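Local structure of putative PLP-dependent aminotransferase (Bacillus cereus ATCC 10987, 3JU7) at residues Val133-Thr138 with Glu146-Leu151; Met67-Leu72 with Pro157-Ala162; Tyr103-Ser108 with Trp112-Thr117. The protein probably acts as a pyridoxal phosphate-dependent aminotransferase of the DegT/DnrJ/EryC1/StrS family. All blocks are in the same frame, centred on the assembly; numbering follows the deposited sequence.

All three contacts lie in the pyridoxal phosphate-binding α/β part of the subunit. Along the chain, helix segment 67-72 comes first, then the whole of contact 3, then contact 1, and finally strand segment 157-162, which completes contact 2. The centres of contacts 1 and 2 are about 11 Å apart, and the backbones of Pro-135 and Ala-137 pair with Asp-161. Contact 3, centred about 10 Å from contact 1, meets it through Met-114 and a probable hydrogen bond from Thr-138 to the carbonyl of Trp-112. Contacts 2 and 3, about 17 Å apart between centres, do not touch; contact 1 lies between them, its loop paired with strand 159-161 and its side chains packed on segment 112-117.

Contact 1 (Val133-Thr138 with Glu146-Leu151); sequences VVPYAT and EEYEEL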
loop_
_atom_site.group_PDB
_atom_site.type_symbol
_atom_site.label_atom_id
_atom_site.label_comp_id
_atom_site.label_asym_id
_atom_site.label_seq_id
_atom_site.Cartn_x
_atom_site.Cartn_y
_atom_site.Cartn_z
ATOM N N VAL A 133 11.877 -0.029 19.057
ATOM C CA VAL A 133 11.287 -1.165 19.718
ATOM C C VAL A 133 9.865 -1.328 19.174
ATOM O O VAL A 133 9.093 -0.365 19.133
ATOM C CB VAL A 133 11.259 -0.958 21.265
ATOM C CG1 VAL A 133 10.423 -2.024 21.925
ATOM C CG2 VAL A 133 12.711 -0.898 21.841
ATOM N N VAL A 134 9.519 -2.548 18.778
ATOM C CA VAL A 134 8.243 -2.814 18.118
ATOM C C VAL A 134 7.598 -4.028 18.790
ATOM O O VAL A 134 7.768 -5.165 18.339
ATOM C CB VAL A 134 8.455 -3.039 16.603
ATOM C CG1 VAL A 134 7.109 -3.180 15.841
ATOM C CG2 VAL A 134 9.299 -1.905 16.022
ATOM N N PRO A 135 6.876 -3.793 19.888
ATOM C CA PRO A 135 6.170 -4.911 20.507
ATOM C C PRO A 135 4.910 -5.257 19.722
ATOM O O PRO A 135 4.367 -4.409 18.968
ATOM C CB PRO A 135 5.817 -4.380 21.906
ATOM C CG PRO A 135 5.742 -2.925 21.731
ATOM C CD PRO A 135 6.655 -2.532 20.622
ATOM N N TYR A 136 4.477 -6.505 19.876
ATOM C CA TYR A 136 3.198 -6.971 19.312
ATOM C C TYR A 136 2.187 -7.303 20.416
ATOM O O TYR A 136 2.488 -8.052 21.325
ATOM C CB TYR A 136 3.487 -8.175 18.446
ATOM C CG TYR A 136 2.305 -9.006 18.044
ATOM C CD1 TYR A 136 1.144 -8.431 17.576
ATOM C CD2 TYR A 136 2.382 -10.389 18.073
ATOM C CE1 TYR A 136 0.064 -9.225 17.187
ATOM C CE2 TYR A 136 1.307 -11.181 17.687
ATOM C CZ TYR A 136 0.152 -10.605 17.252
ATOM O OH TYR A 136 -0.932 -11.415 16.898
ATOM N N ALA A 137 0.993 -6.735 20.348
ATOM C CA ALA A 137 -0.038 -6.991 21.350
ATOM C C ALA A 137 -0.713 -8.320 20.971
ATOM O O ALA A 137 -1.848 -8.375 20.462
ATOM C CB ALA A 137 -1.026 -5.839 21.407
ATOM N N THR A 138 0.022 -9.389 21.245
ATOM C CA THR A 138 -0.286 -10.736 20.771
ATOM C C THR A 138 -1.753 -11.106 20.859
ATOM O O THR A 138 -2.371 -11.004 21.931
ATOM C CB THR A 138 0.547 -11.780 21.575
ATOM O OG1 THR A 138 1.911 -11.382 21.531
ATOM C CG2 THR A 138 0.374 -13.201 21.045
ATOM N N GLU A 146 2.388 0.807 29.923
ATOM C CA GLU A 146 3.113 1.626 30.905
ATOM C C GLU A 146 4.638 1.636 30.690
ATOM O O GLU A 146 5.237 2.672 30.665
ATOM C CB GLU A 146 2.822 1.140 32.335
ATOM N N GLU A 147 5.250 0.474 30.519
ATOM C CA GLU A 147 6.697 0.380 30.420
ATOM C C GLU A 147 7.178 0.886 29.070
ATOM O O GLU A 147 8.282 1.415 28.960
ATOM C CB GLU A 147 7.169 -1.068 30.644
ATOM C CG GLU A 147 6.646 -1.768 31.948
ATOM C CD GLU A 147 7.296 -1.260 33.237
ATOM O OE1 GLU A 147 7.121 -0.060 33.572
ATOM O OE2 GLU A 147 7.961 -2.071 33.935
ATOM N N TYR A 148 6.342 0.739 28.047
ATOM C CA TYR A 148 6.667 1.222 26.695
ATOM C C TYR A 148 6.583 2.739 26.648
ATOM O O TYR A 148 7.381 3.419 25.965
ATOM C CB TYR A 148 5.764 0.552 25.642
ATOM C CG TYR A 148 6.157 -0.919 25.465
ATOM C CD1 TYR A 148 7.353 -1.273 24.838
ATOM C CD2 TYR A 148 5.368 -1.940 25.969
ATOM C CE1 TYR A 148 7.733 -2.621 24.706
ATOM C CE2 TYR A 148 5.744 -3.289 25.844
ATOM C CZ TYR A 148 6.902 -3.619 25.222
ATOM O OH TYR A 148 7.264 -4.931 25.140
ATOM N N GLU A 149 5.631 3.272 27.403
ATOM C CA GLU A 149 5.515 4.703 27.548
ATOM C C GLU A 149 6.788 5.192 28.239
ATOM O O GLU A 149 7.312 6.275 27.913
ATOM C CB GLU A 149 4.254 5.041 28.342
ATOM C CG GLU A 149 4.037 6.502 28.594
ATOM C CD GLU A 149 3.488 7.262 27.395
ATOM O OE1 GLU A 149 3.051 6.651 26.398
ATOM O OE2 GLU A 149 3.472 8.508 27.473
ATOM N N GLU A 150 7.330 4.360 29.131
ATOM C CA GLU A 150 8.519 4.742 29.864
ATOM C C GLU A 150 9.712 4.850 28.939
ATOM O O GLU A 150 10.524 5.795 29.063
ATOM C CB GLU A 150 8.819 3.760 31.014
ATOM C CG GLU A 150 9.682 4.356 32.087
ATOM C CD GLU A 150 9.026 5.594 32.727
ATOM O OE1 GLU A 150 7.816 5.527 33.075
ATOM O OE2 GLU A 150 9.719 6.637 32.852
ATOM N N LEU A 151 9.806 3.886 28.015
ATOM C CA LEU A 151 10.852 3.866 26.984
ATOM C C LEU A 151 10.772 5.115 26.139
ATOM O O LEU A 151 11.796 5.748 25.847
ATOM C CB LEU A 151 10.766 2.616 26.091
ATOM C CG LEU A 151 11.297 1.284 26.628
ATOM C CD1 LEU A 151 11.107 0.154 25.588
ATOM C CD2 LEU A 151 12.793 1.408 27.074
#
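In the beta-alpha-beta unit formed by strand 130-133, helix 146-153 and strand 159-161, Val-133 and Pro-135, at the end of the first strand and in the loop that leaves it, pack against Tyr-148 and Leu-151 of the helix. The contact is entirely apolar and buried, and the Tyr-148 ring is its main element. Pro-135 lies over one face of that ring in a CH-pi contact: its CG is 3.8 Å from the centroid of the Tyr-148 ring and 18° off the ring normal. The pyrrolidine is displaced toward the hydroxyl-bearing end, so that CB of Pro-135 comes within 3.6 Å of CZ of Tyr-148.

Val-133 approaches the same ring from the edge, near its plane, with CG1 3.9 Å from CE1 of Tyr-148. With CG1 anti to its backbone N (chi1 170°), Val-133 divides its two methyls between two helix residues, because CG2 turns to CD1 of Leu-151 at 4.2 Å. Tyr-148 and Leu-151, one helical turn apart, thus present a common apolar side to the strand end. A proline over the face and a valine at the rim probably restrict how far the ring can turn. Met-114, a selenomethionine, adds to this packing beside Pro-135 and Tyr-148, while Leu-151 also touches Trp-120 and Ile-123 of helix 116-126.

On the strand side, the backbone of Val-133 bonds to Pro-157 and Val-159, and Pro-135 and Ala-137 bond to Asp-161. The two strands therefore run parallel on either side of the helix in sequence, a beta-alpha-beta crossover, the repeating element of the large domain in fold type I pyridoxal phosphate enzymes.

Contact 2 (Met67-Leu72 with Pro157-Ala162); sequences MAAIQL and PVVVDA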
loop_
_atom_site.group_PDB
_atom_site.type_symbol
_atom_site.label_atom_id
_atom_site.label_comp_id
_atom_site.label_asym_id
_atom_site.label_seq_id
_atom_site.Cartn_x
_atom_site.Cartn_y
_atom_site.Cartn_z
HETATM N N MSE A 67 5.484 0.359 8.355
HETATM C CA MSE A 67 6.627 0.913 7.608
HETATM C C MSE A 67 6.755 2.423 7.786
HETATM O O MSE A 67 7.842 2.932 8.082
HETATM C CB MSE A 67 6.544 0.521 6.122
HETATM C CG MSE A 67 6.854 -0.980 5.887
HETATM SE SE MSE A 67 6.245 -1.553 4.137
HETATM C CE MSE A 67 7.436 -0.582 3.159
ATOM N N ALA A 68 5.636 3.125 7.647
ATOM C CA ALA A 68 5.609 4.569 7.776
ATOM C C ALA A 68 6.079 4.960 9.186
ATOM O O ALA A 68 6.993 5.811 9.356
ATOM C CB ALA A 68 4.212 5.079 7.571
ATOM N N ALA A 69 5.442 4.332 10.182
ATOM C CA ALA A 69 5.683 4.627 11.599
ATOM C C ALA A 69 7.149 4.375 12.013
ATOM O O ALA A 69 7.770 5.229 12.620
ATOM C CB ALA A 69 4.700 3.866 12.499
ATOM N N ILE A 70 7.695 3.235 11.660
ATOM C CA ILE A 70 9.101 2.916 11.967
ATOM C C ILE A 70 10.060 3.894 11.280
ATOM O O ILE A 70 10.969 4.414 11.914
ATOM C CB ILE A 70 9.432 1.462 11.547
ATOM C CG1 ILE A 70 8.745 0.481 12.505
ATOM C CG2 ILE A 70 10.965 1.198 11.467
ATOM C CD1 ILE A 70 8.462 -0.860 11.902
ATOM N N GLN A 71 9.833 4.139 9.983
ATOM C CA GLN A 71 10.628 5.108 9.212
ATOM C C GLN A 71 10.599 6.489 9.888
ATOM O O GLN A 71 11.637 7.072 10.075
ATOM C CB GLN A 71 10.123 5.212 7.760
ATOM C CG GLN A 71 10.900 6.217 6.920
ATOM C CD GLN A 71 12.385 5.881 6.808
ATOM O OE1 GLN A 71 12.766 4.718 6.758
ATOM N NE2 GLN A 71 13.222 6.909 6.784
ATOM N N LEU A 72 9.431 6.999 10.282
ATOM C CA LEU A 72 9.368 8.297 10.990
ATOM C C LEU A 72 10.083 8.299 12.343
ATOM O O LEU A 72 10.791 9.226 12.690
ATOM C CB LEU A 72 7.903 8.722 11.232
ATOM C CG LEU A 72 7.686 9.983 12.063
ATOM C CD1 LEU A 72 8.230 11.181 11.294
ATOM C CD2 LEU A 72 6.213 10.148 12.428
ATOM N N PRO A 157 12.180 5.039 20.922
ATOM C CA PRO A 157 10.922 5.013 20.190
ATOM C C PRO A 157 10.244 3.644 20.146
ATOM O O PRO A 157 10.890 2.636 19.921
ATOM C CB PRO A 157 11.323 5.440 18.749
ATOM C CG PRO A 157 12.736 5.261 18.648
ATOM C CD PRO A 157 13.323 5.310 20.034
ATOM N N VAL A 158 8.927 3.646 20.326
ATOM C CA VAL A 158 8.119 2.435 20.314
ATOM C C VAL A 158 6.951 2.581 19.349
ATOM O O VAL A 158 6.233 3.583 19.363
ATOM C CB VAL A 158 7.520 2.175 21.679
ATOM C CG1 VAL A 158 6.617 0.946 21.606
ATOM C CG2 VAL A 158 8.633 2.127 22.756
ATOM N N VAL A 159 6.809 1.592 18.481
ATOM C CA VAL A 159 5.696 1.499 17.581
ATOM C C VAL A 159 5.124 0.130 17.879
ATOM O O VAL A 159 5.802 -0.931 17.692
ATOM C CB VAL A 159 6.103 1.599 16.094
ATOM C CG1 VAL A 159 4.941 1.137 15.225
ATOM C CG2 VAL A 159 6.564 3.030 15.713
ATOM N N VAL A 160 3.874 0.148 18.322
ATOM C CA VAL A 160 3.186 -1.080 18.764
ATOM C C VAL A 160 2.375 -1.674 17.624
ATOM O O VAL A 160 1.493 -0.984 17.066
ATOM C CB VAL A 160 2.241 -0.783 19.933
ATOM C CG1 VAL A 160 1.398 -2.024 20.288
ATOM C CG2 VAL A 160 3.038 -0.245 21.139
ATOM N N ASP A 161 2.726 -2.903 17.231
ATOM C CA ASP A 161 1.905 -3.699 16.310
ATOM C C ASP A 161 0.718 -4.306 17.071
ATOM O O ASP A 161 0.846 -5.281 17.790
ATOM C CB ASP A 161 2.741 -4.799 15.645
ATOM C CG ASP A 161 1.976 -5.580 14.581
ATOM O OD1 ASP A 161 0.727 -5.588 14.593
ATOM O OD2 ASP A 161 2.632 -6.240 13.740
ATOM N N ALA A 162 -0.441 -3.701 16.886
ATOM C CA ALA A 162 -1.693 -4.151 17.449
ATOM C C ALA A 162 -2.622 -4.478 16.280
ATOM O O ALA A 162 -3.810 -4.187 16.330
ATOM C CB ALA A 162 -2.292 -3.039 18.349
#
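Ala-69 of helix 62-73 sets its methyl against both branches of Val-159 on strand 159-161: CB of Ala-69 is 3.8 Å from CG2 of Val-159 and 3.9 Å from CG1. Both valine methyls face that single carbon at nearly equal distances. A chi1 of 166° turns CG1 away from the valine nitrogen and leaves CG2 beside it, where CG2 reaches the helix backbone as well, 4.2 Å from N of Ile-70. The small alanine side chain is consistent with the close approach of the backbones; the nearest CA atoms, of Ile-70 and Val-159, are 6.7 Å apart. The interface is small, buried and wholly apolar.

Further out, Ala-69 also rests on Met-182 and Ile-184 of the neighbouring strand 182-186, so it covers two strands at once. Val-159 meets Leu-66 and Lys-73, a helical turn to either side of Ala-69 and Ile-70. Elsewhere on the helix, Met-67 (selenomethionine) and Gln-71 pack on Trp-97 of the second subunit, which places helix 62-73 between the sheet and the second subunit.

Two residues beyond Val-159, OD2 of Asp-161 bonds to Thr-91 OG1 and to N1 of the pyridoxal phosphate-lysine at position 191. An aspartate on this strand, holding the pyridine nitrogen, is the cofactor-site signature of fold type I aminotransferases.

Contact 3 (Tyr103-Ser108 with Trp112-Thr117); sequences YFIDIS and WYMDKT
The carbonyl oxygen of Tyr-113 takes a hydrogen bond of 2.9 Å from Ser-108 N of the facing segment and a weaker CA-H...O contact from Ile-107, whose CA lies 3.1 Å away. A second bond, from Asp-115 N to Asp-106 O (3.0 Å), is almost straight at 178°. Between them, Ile-107 and Met-114 form a single non-hydrogen-bonded antiparallel pair. A weak bond from Trp-112 N to Ser-108 O closes the turn, and CD1 at the indole edge of Trp-112 lies 3.5 Å from that oxygen. A water 2.7 Å from Ser-108 OG can donate to O of Met-114.

On the apolar side, chi1 of -174° sends CG of selenomethionine Met-114 to 3.5 Å from CG2 of Ile-105, a tight fit; SE lies equally near CB of Ile-105, before a bend at chi3. CD1 of Ile-107 lies against CB of Trp-112.

Asp-115 is the N-cap of helix 116-126, its OD1 accepting weakly from Thr-117 N. Arg-339 forms salt bridges with OD2 of both Asp-115 and Asp-106, and OD1 of Asp-106 bonds to Thr-340 OG1. The turn leads from strand 101-105 into helix 116-126, Met-114 lodged between its Leu-119 and Pro-84 of strand 80-84, facing helix 146-153.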
loop_
_atom_site.group_PDB
_atom_site.type_symbol
_atom_site.label_atom_id
_atom_site.label_comp_id
_atom_site.label_asym_id
_atom_site.label_seq_id
_atom_site.Cartn_x
_atom_site.Cartn_y
_atom_site.Cartn_z
ATOM N N TYR A 103 15.943 -7.679 15.632
ATOM C CA TYR A 103 16.678 -8.308 16.732
ATOM C C TYR A 103 15.628 -8.936 17.655
ATOM O O TYR A 103 14.884 -8.221 18.364
ATOM C CB TYR A 103 17.496 -7.283 17.490
ATOM C CG TYR A 103 18.640 -7.863 18.332
ATOM C CD1 TYR A 103 18.411 -8.804 19.340
ATOM C CD2 TYR A 103 19.950 -7.462 18.102
ATOM C CE1 TYR A 103 19.453 -9.298 20.107
ATOM C CE2 TYR A 103 20.995 -7.965 18.857
ATOM C CZ TYR A 103 20.741 -8.873 19.847
ATOM O OH TYR A 103 21.816 -9.348 20.558
ATOM N N PHE A 104 15.544 -10.270 17.636
ATOM C CA PHE A 104 14.420 -10.928 18.287
ATOM C C PHE A 104 14.624 -11.124 19.800
ATOM O O PHE A 104 15.713 -11.532 20.254
ATOM C CB PHE A 104 14.118 -12.264 17.621
ATOM C CG PHE A 104 13.723 -12.169 16.181
ATOM C CD1 PHE A 104 12.543 -11.534 15.803
ATOM C CD2 PHE A 104 14.502 -12.742 15.197
ATOM C CE1 PHE A 104 12.164 -11.474 14.477
ATOM C CE2 PHE A 104 14.125 -12.676 13.867
ATOM C CZ PHE A 104 12.962 -12.034 13.509
ATOM N N ILE A 105 13.543 -10.864 20.552
ATOM C CA ILE A 105 13.508 -10.903 22.007
ATOM C C ILE A 105 12.478 -11.980 22.419
ATOM O O ILE A 105 11.316 -11.985 21.929
ATOM C CB ILE A 105 13.064 -9.504 22.567
ATOM C CG1 ILE A 105 13.916 -8.368 21.970
ATOM C CG2 ILE A 105 13.008 -9.442 24.154
ATOM C CD1 ILE A 105 15.415 -8.476 22.170
ATOM N N ASP A 106 12.868 -12.841 23.365
ATOM C CA ASP A 106 11.972 -13.873 23.884
ATOM C C ASP A 106 10.677 -13.328 24.517
ATOM O O ASP A 106 10.612 -12.162 24.942
ATOM C CB ASP A 106 12.688 -14.692 24.930
ATOM C CG ASP A 106 12.254 -16.137 24.927
ATOM O OD1 ASP A 106 11.563 -16.572 23.956
ATOM O OD2 ASP A 106 12.658 -16.836 25.878
ATOM N N ILE A 107 9.667 -14.189 24.605
ATOM C CA ILE A 107 8.360 -13.809 25.182
ATOM C C ILE A 107 8.150 -14.472 26.566
ATOM O O ILE A 107 8.802 -15.454 26.892
ATOM C CB ILE A 107 7.186 -14.211 24.229
ATOM C CG1 ILE A 107 7.240 -15.711 23.834
ATOM C CG2 ILE A 107 7.213 -13.384 22.935
ATOM C CD1 ILE A 107 5.910 -16.237 23.257
ATOM N N SER A 108 7.244 -13.919 27.369
ATOM C CA SER A 108 6.766 -14.594 28.551
ATOM C C SER A 108 5.937 -15.816 28.165
ATOM O O SER A 108 5.185 -15.792 27.203
ATOM C CB SER A 108 5.962 -13.647 29.426
ATOM O OG SER A 108 6.838 -12.657 29.961
ATOM N N TRP A 112 2.521 -14.178 26.487
ATOM C CA TRP A 112 3.098 -14.269 25.142
ATOM C C TRP A 112 3.481 -12.940 24.537
ATOM O O TRP A 112 3.578 -12.808 23.324
ATOM C CB TRP A 112 2.189 -15.042 24.199
ATOM C CG TRP A 112 1.652 -16.289 24.809
ATOM C CD1 TRP A 112 2.259 -17.063 25.754
ATOM C CD2 TRP A 112 0.406 -16.920 24.508
ATOM N NE1 TRP A 112 1.459 -18.130 26.074
ATOM C CE2 TRP A 112 0.314 -18.068 25.322
ATOM C CE3 TRP A 112 -0.652 -16.620 23.640
ATOM C CZ2 TRP A 112 -0.801 -18.923 25.293
ATOM C CZ3 TRP A 112 -1.742 -17.460 23.604
ATOM C CH2 TRP A 112 -1.810 -18.604 24.435
ATOM N N TYR A 113 3.691 -11.948 25.389
ATOM C CA TYR A 113 4.284 -10.707 24.949
ATOM C C TYR A 113 5.811 -10.755 25.160
ATOM O O TYR A 113 6.339 -11.571 25.930
ATOM C CB TYR A 113 3.718 -9.502 25.711
ATOM C CG TYR A 113 2.229 -9.460 25.876
ATOM C CD1 TYR A 113 1.385 -9.608 24.792
ATOM C CD2 TYR A 113 1.664 -9.171 27.108
ATOM C CE1 TYR A 113 0.003 -9.525 24.942
ATOM C CE2 TYR A 113 0.293 -9.096 27.275
ATOM C CZ TYR A 113 -0.547 -9.276 26.191
ATOM O OH TYR A 113 -1.923 -9.165 26.360
HETATM N N MSE A 114 6.489 -9.844 24.482
HETATM C CA MSE A 114 7.913 -9.614 24.658
HETATM C C MSE A 114 8.173 -9.433 26.161
HETATM O O MSE A 114 7.455 -8.686 26.848
HETATM C CB MSE A 114 8.349 -8.409 23.780
HETATM C CG MSE A 114 9.817 -8.169 23.765
HETATM SE SE MSE A 114 10.425 -7.180 22.275
HETATM C CE MSE A 114 9.100 -5.713 22.475
ATOM N N ASP A 115 9.133 -10.189 26.686
ATOM C CA ASP A 115 9.484 -10.123 28.100
ATOM C C ASP A 115 10.274 -8.845 28.382
ATOM O O ASP A 115 11.407 -8.702 27.939
ATOM C CB ASP A 115 10.314 -11.355 28.484
ATOM C CG ASP A 115 10.880 -11.286 29.899
ATOM O OD1 ASP A 115 10.983 -10.177 30.458
ATOM O OD2 ASP A 115 11.263 -12.340 30.436
ATOM N N LYS A 116 9.676 -7.939 29.152
ATOM C CA LYS A 116 10.223 -6.594 29.338
ATOM C C LYS A 116 11.585 -6.582 30.030
ATOM O O LYS A 116 12.422 -5.764 29.719
ATOM C CB LYS A 116 9.186 -5.669 30.019
ATOM C CG LYS A 116 8.132 -5.138 28.969
ATOM C CD LYS A 116 6.852 -4.489 29.545
ATOM C CE LYS A 116 5.865 -5.549 30.026
ATOM N NZ LYS A 116 4.490 -5.006 30.204
ATOM N N THR A 117 11.816 -7.537 30.907
ATOM C CA THR A 117 13.098 -7.673 31.560
ATOM C C THR A 117 14.185 -7.948 30.556
ATOM O O THR A 117 15.243 -7.320 30.573
ATOM C CB THR A 117 13.063 -8.823 32.555
ATOM O OG1 THR A 117 12.135 -8.492 33.577
ATOM C CG2 THR A 117 14.394 -9.045 33.188
HETATM O O HOH W 1 5.632 -10.528 28.832
#